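Local coordinates for putative lipoprotein (Bacteroides thetaiotaomicron, PDB 4Q1Z) that is of unknown function but, as a two-domain putative lipoprotein of the DUF4876 family, is probably anchored to a membrane, at residues V105-G117 with D129-L142. Sequence-based numbering, arbitrary orientation.
Sequences VSPLIFKEIYYCG and DQFYEIYNNSADIL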
loop_
_atom_site.group_PDB
_atom_site.type_symbol
_atom_site.label_atom_id
_atom_site.label_comp_id
_atom_site.label_asym_id
_atom_site.label_seq_id
_atom_site.Cartn_x
_atom_site.Cartn_y
_atom_site.Cartn_z
ATOM N N VAL A 105 -0.522 -5.130 10.533
ATOM C CA VAL A 105 0.041 -4.146 9.611
ATOM C C VAL A 105 0.242 -4.750 8.219
ATOM O O VAL A 105 0.999 -5.724 8.065
ATOM C CB VAL A 105 1.382 -3.580 10.156
ATOM C CG1 VAL A 105 2.126 -2.791 9.088
ATOM C CG2 VAL A 105 1.167 -2.730 11.407
ATOM N N SER A 106 -0.414 -4.134 7.200
ATOM C CA SER A 106 -0.236 -4.510 5.790
ATOM C C SER A 106 1.049 -3.827 5.281
ATOM O O SER A 106 1.161 -2.607 5.340
ATOM C CB SER A 106 -1.451 -4.151 4.955
ATOM O OG SER A 106 -1.372 -4.861 3.734
ATOM N N PRO A 107 2.074 -4.617 4.913
ATOM C CA PRO A 107 3.382 -4.040 4.578
ATOM C C PRO A 107 3.463 -2.955 3.462
ATOM O O PRO A 107 4.148 -1.936 3.670
ATOM C CB PRO A 107 4.187 -5.272 4.164
ATOM C CG PRO A 107 3.162 -6.358 3.898
ATOM C CD PRO A 107 2.122 -6.094 4.886
ATOM N N LEU A 108 2.871 -3.188 2.265
ATOM C CA LEU A 108 2.992 -2.231 1.168
ATOM C C LEU A 108 1.630 -1.936 0.618
ATOM O O LEU A 108 1.020 -2.784 -0.040
ATOM C CB LEU A 108 3.950 -2.777 0.105
ATOM C CG LEU A 108 4.275 -1.846 -1.058
ATOM C CD1 LEU A 108 5.088 -0.662 -0.603
ATOM C CD2 LEU A 108 4.879 -2.628 -2.209
ATOM N N ILE A 109 1.123 -0.734 0.923
ATOM C CA ILE A 109 -0.265 -0.385 0.578
ATOM C C ILE A 109 -0.401 0.885 -0.269
ATOM O O ILE A 109 0.532 1.693 -0.358
ATOM C CB ILE A 109 -1.150 -0.284 1.879
ATOM C CG1 ILE A 109 -0.530 0.568 3.024
ATOM C CG2 ILE A 109 -1.507 -1.667 2.399
ATOM C CD1 ILE A 109 -0.745 2.129 2.990
ATOM N N PHE A 110 -1.597 1.039 -0.880
ATOM C CA PHE A 110 -2.061 2.217 -1.632
ATOM C C PHE A 110 -2.429 3.264 -0.599
ATOM O O PHE A 110 -3.396 3.070 0.142
ATOM C CB PHE A 110 -3.283 1.855 -2.511
ATOM C CG PHE A 110 -2.975 1.213 -3.850
ATOM C CD1 PHE A 110 -2.429 1.963 -4.894
ATOM C CD2 PHE A 110 -3.302 -0.118 -4.094
ATOM C CE1 PHE A 110 -2.160 1.371 -6.135
ATOM C CE2 PHE A 110 -3.029 -0.708 -5.330
ATOM C CZ PHE A 110 -2.456 0.037 -6.342
ATOM N N LYS A 111 -1.634 4.318 -0.477
ATOM C CA LYS A 111 -1.860 5.363 0.540
ATOM C C LYS A 111 -2.903 6.436 0.076
ATOM O O LYS A 111 -3.758 6.880 0.851
ATOM C CB LYS A 111 -0.506 6.023 0.878
ATOM C CG LYS A 111 -0.533 6.986 2.041
ATOM C CD LYS A 111 0.861 7.530 2.304
ATOM C CE LYS A 111 0.843 8.905 2.905
ATOM N NZ LYS A 111 0.209 9.892 2.006
ATOM N N GLU A 112 -2.756 6.896 -1.170
ATOM C CA GLU A 112 -3.577 7.930 -1.773
ATOM C C GLU A 112 -3.689 7.627 -3.240
ATOM O O GLU A 112 -2.684 7.232 -3.843
ATOM C CB GLU A 112 -2.943 9.320 -1.530
ATOM C CG GLU A 112 -3.734 10.494 -2.108
ATOM C CD GLU A 112 -4.003 11.652 -1.161
ATOM O OE1 GLU A 112 -3.436 11.666 -0.045
ATOM O OE2 GLU A 112 -4.809 12.535 -1.532
ATOM N N ILE A 113 -4.912 7.798 -3.813
ATOM C CA ILE A 113 -5.219 7.579 -5.233
ATOM C C ILE A 113 -6.109 8.726 -5.769
ATOM O O ILE A 113 -7.125 9.072 -5.151
ATOM C CB ILE A 113 -5.888 6.169 -5.485
ATOM C CG1 ILE A 113 -5.035 4.997 -4.910
ATOM C CG2 ILE A 113 -6.193 5.964 -6.982
ATOM C CD1 ILE A 113 -5.719 3.594 -4.868
ATOM N N TYR A 114 -5.727 9.301 -6.932
ATOM C CA TYR A 114 -6.505 10.345 -7.598
ATOM C C TYR A 114 -6.712 9.909 -9.040
ATOM O O TYR A 114 -5.738 9.678 -9.743
ATOM C CB TYR A 114 -5.824 11.702 -7.454
ATOM C CG TYR A 114 -6.416 12.810 -8.298
ATOM C CD1 TYR A 114 -7.788 13.083 -8.274
ATOM C CD2 TYR A 114 -5.600 13.641 -9.057
ATOM C CE1 TYR A 114 -8.327 14.133 -9.016
ATOM C CE2 TYR A 114 -6.132 14.677 -9.811
ATOM C CZ TYR A 114 -7.495 14.910 -9.800
ATOM O OH TYR A 114 -8.002 15.937 -10.553
ATOM N N TYR A 115 -7.985 9.724 -9.460
ATOM C CA TYR A 115 -8.336 9.142 -10.771
ATOM C C TYR A 115 -9.429 9.842 -11.607
ATOM O O TYR A 115 -9.570 9.502 -12.788
ATOM C CB TYR A 115 -8.839 7.688 -10.544
ATOM C CG TYR A 115 -10.049 7.558 -9.626
ATOM C CD1 TYR A 115 -11.340 7.789 -10.101
ATOM C CD2 TYR A 115 -9.906 7.150 -8.299
ATOM C CE1 TYR A 115 -12.446 7.715 -9.258
ATOM C CE2 TYR A 115 -11.011 7.038 -7.454
ATOM C CZ TYR A 115 -12.284 7.311 -7.943
ATOM O OH TYR A 115 -13.397 7.201 -7.141
ATOM N N CYS A 116 -10.256 10.712 -11.012
ATOM C CA CYS A 116 -11.453 11.182 -11.719
ATOM C C CYS A 116 -11.210 12.357 -12.701
ATOM O O CYS A 116 -12.142 12.764 -13.421
ATOM C CB CYS A 116 -12.571 11.500 -10.733
ATOM S SG CYS A 116 -12.279 12.999 -9.766
ATOM N N GLY A 117 -9.991 12.877 -12.735
ATOM C CA GLY A 117 -9.718 14.024 -13.577
ATOM C C GLY A 117 -10.230 15.307 -12.945
ATOM O O GLY A 117 -10.831 15.288 -11.857
ATOM N N ASP A 129 -4.009 14.092 -14.808
ATOM C CA ASP A 129 -3.455 14.345 -13.473
ATOM C C ASP A 129 -3.498 13.077 -12.544
ATOM O O ASP A 129 -3.044 13.154 -11.402
ATOM C CB ASP A 129 -4.138 15.566 -12.808
ATOM C CG ASP A 129 -5.656 15.605 -12.853
ATOM O OD1 ASP A 129 -6.276 14.587 -13.269
ATOM O OD2 ASP A 129 -6.235 16.611 -12.386
ATOM N N GLN A 130 -3.980 11.922 -13.059
ATOM C CA GLN A 130 -4.081 10.647 -12.327
ATOM C C GLN A 130 -2.753 10.233 -11.654
ATOM O O GLN A 130 -1.697 10.318 -12.282
ATOM C CB GLN A 130 -4.527 9.500 -13.264
ATOM C CG GLN A 130 -5.937 9.636 -13.814
ATOM C CD GLN A 130 -6.428 8.375 -14.512
ATOM O OE1 GLN A 130 -5.704 7.699 -15.260
ATOM N NE2 GLN A 130 -7.703 8.063 -14.322
ATOM N N PHE A 131 -2.809 9.783 -10.395
ATOM C CA PHE A 131 -1.643 9.306 -9.657
ATOM C C PHE A 131 -2.068 8.293 -8.574
ATOM O O PHE A 131 -3.226 8.265 -8.141
ATOM C CB PHE A 131 -0.787 10.459 -9.067
ATOM C CG PHE A 131 -1.278 11.072 -7.774
ATOM C CD1 PHE A 131 -0.873 10.557 -6.542
ATOM C CD2 PHE A 131 -2.160 12.151 -7.784
ATOM C CE1 PHE A 131 -1.327 11.123 -5.341
ATOM C CE2 PHE A 131 -2.602 12.725 -6.586
ATOM C CZ PHE A 131 -2.167 12.215 -5.373
ATOM N N TYR A 132 -1.094 7.461 -8.158
ATOM C CA TYR A 132 -1.161 6.344 -7.211
ATOM C C TYR A 132 0.022 6.445 -6.296
ATOM O O TYR A 132 1.151 6.425 -6.776
ATOM C CB TYR A 132 -1.108 4.984 -7.984
ATOM C CG TYR A 132 -2.033 4.936 -9.181
ATOM C CD1 TYR A 132 -1.601 5.357 -10.439
ATOM C CD2 TYR A 132 -3.363 4.553 -9.041
ATOM C CE1 TYR A 132 -2.465 5.384 -11.526
ATOM C CE2 TYR A 132 -4.239 4.589 -10.121
ATOM C CZ TYR A 132 -3.781 4.985 -11.368
ATOM O OH TYR A 132 -4.629 4.983 -12.451
ATOM N N GLU A 133 -0.218 6.632 -5.001
ATOM C CA GLU A 133 0.852 6.751 -4.026
ATOM C C GLU A 133 0.859 5.495 -3.161
ATOM O O GLU A 133 -0.133 5.164 -2.534
ATOM C CB GLU A 133 0.723 8.036 -3.216
ATOM C CG GLU A 133 1.823 8.225 -2.191
ATOM C CD GLU A 133 1.830 9.552 -1.454
ATOM O OE1 GLU A 133 1.287 10.545 -1.991
ATOM O OE2 GLU A 133 2.376 9.591 -0.328
ATOM N N ILE A 134 1.986 4.782 -3.208
ATOM C CA ILE A 134 2.361 3.520 -2.560
ATOM C C ILE A 134 3.217 3.873 -1.346
ATOM O O ILE A 134 4.097 4.708 -1.472
ATOM C CB ILE A 134 3.112 2.690 -3.662
ATOM C CG1 ILE A 134 2.144 2.108 -4.669
ATOM C CG2 ILE A 134 4.095 1.648 -3.153
ATOM C CD1 ILE A 134 0.917 1.533 -4.004
ATOM N N TYR A 135 2.938 3.281 -0.171
ATOM C CA TYR A 135 3.642 3.580 1.085
ATOM C C TYR A 135 4.219 2.325 1.740
ATOM O O TYR A 135 3.558 1.283 1.790
ATOM C CB TYR A 135 2.660 4.280 2.055
ATOM C CG TYR A 135 3.192 4.717 3.415
ATOM C CD1 TYR A 135 3.901 5.907 3.561
ATOM C CD2 TYR A 135 2.857 4.015 4.575
ATOM C CE1 TYR A 135 4.338 6.346 4.816
ATOM C CE2 TYR A 135 3.299 4.436 5.834
ATOM C CZ TYR A 135 4.024 5.612 5.950
ATOM O OH TYR A 135 4.448 6.046 7.188
ATOM N N ASN A 136 5.453 2.439 2.271
ATOM C CA ASN A 136 6.066 1.360 3.031
ATOM C C ASN A 136 5.540 1.501 4.447
ATOM O O ASN A 136 5.985 2.379 5.206
ATOM C CB ASN A 136 7.583 1.377 2.958
ATOM C CG ASN A 136 8.261 0.246 3.713
ATOM O OD1 ASN A 136 7.645 -0.491 4.491
ATOM N ND2 ASN A 136 9.554 0.077 3.499
ATOM N N ASN A 137 4.524 0.681 4.762
ATOM C CA ASN A 137 3.812 0.663 6.045
ATOM C C ASN A 137 4.448 -0.347 7.049
ATOM O O ASN A 137 4.030 -0.420 8.204
ATOM C CB ASN A 137 2.350 0.300 5.743
ATOM C CG ASN A 137 1.318 0.818 6.689
ATOM O OD1 ASN A 137 1.311 1.989 7.086
ATOM N ND2 ASN A 137 0.375 -0.041 7.011
ATOM N N SER A 138 5.494 -1.077 6.602
ATOM C CA SER A 138 6.182 -2.130 7.337
ATOM C C SER A 138 7.347 -1.629 8.266
ATOM O O SER A 138 7.702 -0.440 8.292
ATOM C CB SER A 138 6.693 -3.186 6.355
ATOM O OG SER A 138 8.008 -2.957 5.872
ATOM N N ALA A 139 7.905 -2.585 9.047
ATOM C CA ALA A 139 8.984 -2.408 10.023
ATOM C C ALA A 139 10.389 -2.330 9.396
ATOM O O ALA A 139 11.341 -2.011 10.099
ATOM C CB ALA A 139 8.948 -3.548 11.025
ATOM N N ASP A 140 10.530 -2.622 8.098
ATOM C CA ASP A 140 11.838 -2.619 7.455
ATOM C C ASP A 140 11.755 -2.190 5.997
ATOM O O ASP A 140 10.661 -2.126 5.444
ATOM C CB ASP A 140 12.488 -4.023 7.560
ATOM C CG ASP A 140 13.994 -4.039 7.858
ATOM O OD1 ASP A 140 14.605 -2.938 7.971
ATOM O OD2 ASP A 140 14.561 -5.148 7.990
ATOM N N ILE A 141 12.933 -1.905 5.383
ATOM C CA ILE A 141 13.119 -1.549 3.975
ATOM C C ILE A 141 12.553 -2.659 3.083
ATOM O O ILE A 141 12.771 -3.837 3.362
ATOM C CB ILE A 141 14.632 -1.308 3.667
ATOM C CG1 ILE A 141 15.237 -0.234 4.573
ATOM C CG2 ILE A 141 14.908 -0.984 2.177
ATOM C CD1 ILE A 141 16.641 -0.547 4.967
ATOM N N LEU A 142 11.818 -2.272 2.034
ATOM C CA LEU A 142 11.257 -3.139 0.996
ATOM C C LEU A 142 11.817 -2.728 -0.337
ATOM O O LEU A 142 11.999 -1.527 -0.564
ATOM C CB LEU A 142 9.729 -3.001 0.927
ATOM C CG LEU A 142 8.867 -3.654 1.987
ATOM C CD1 LEU A 142 7.489 -3.015 2.002
ATOM C CD2 LEU A 142 8.772 -5.189 1.776
HETATM O O HOH W 1 -0.574 11.366 -0.042
HETATM O O HOH W 2 -7.180 12.325 -11.910
#
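Y114 and F131 form a hydrogen-bonded pair near one end of antiparallel strands 108-114 and 131-136, each backbone N donating to the other's O over 3.0 Å. The Y114 side chain runs out over the start of 129-142. Its CB lies against F131 CE2 at 3.5 Å, oblique to that ring. With CG anti to the backbone N (chi1 170°), the Y114 ring has F131 CD2 at its edge, in plane; Y114 CD2 comes to D129 O at 3.5 Å and Y114 CE2 to D129 CG. At the tip, Y114 OH donates to D129 OD2 at 2.6 Å, meeting it from above the carboxylate plane; S118 and S214 also bind this oxygen. A water lies over the centre of one face of the tyrosine ring, held by D129 OD1 and the N of G117. A leucine in place of Y114 would probably leave D129 OD2 to S118 and S214 and take the ring from under the water.

Farther along, a classic beta bulge sets K111 and E112 opposite E133. K111 N gives E133 O a 2.7 Å bond, whereas that from E112 N is weak. K111 CD crosses obliquely near Y135 CD1 before NZ forms a salt bridge with E133 OE2 at 3.2 Å, 62° out of the carboxylate plane; S195 supplies that oxygen with another donor, and K111 has its strongest polar partner in R388. On the face away from E112 and E133, I134 CD1 makes a CH-pi contact over the F110 ring, 3.9 Å from its centroid.

Beyond the strands, N137 ND2 reaches back to S106 O. Strands 108-114 and 131-136 lie inside a mixed sheet, between 344-347 and 195-199; strands 265-269 and 307-312 cover the face bearing F110 and I113.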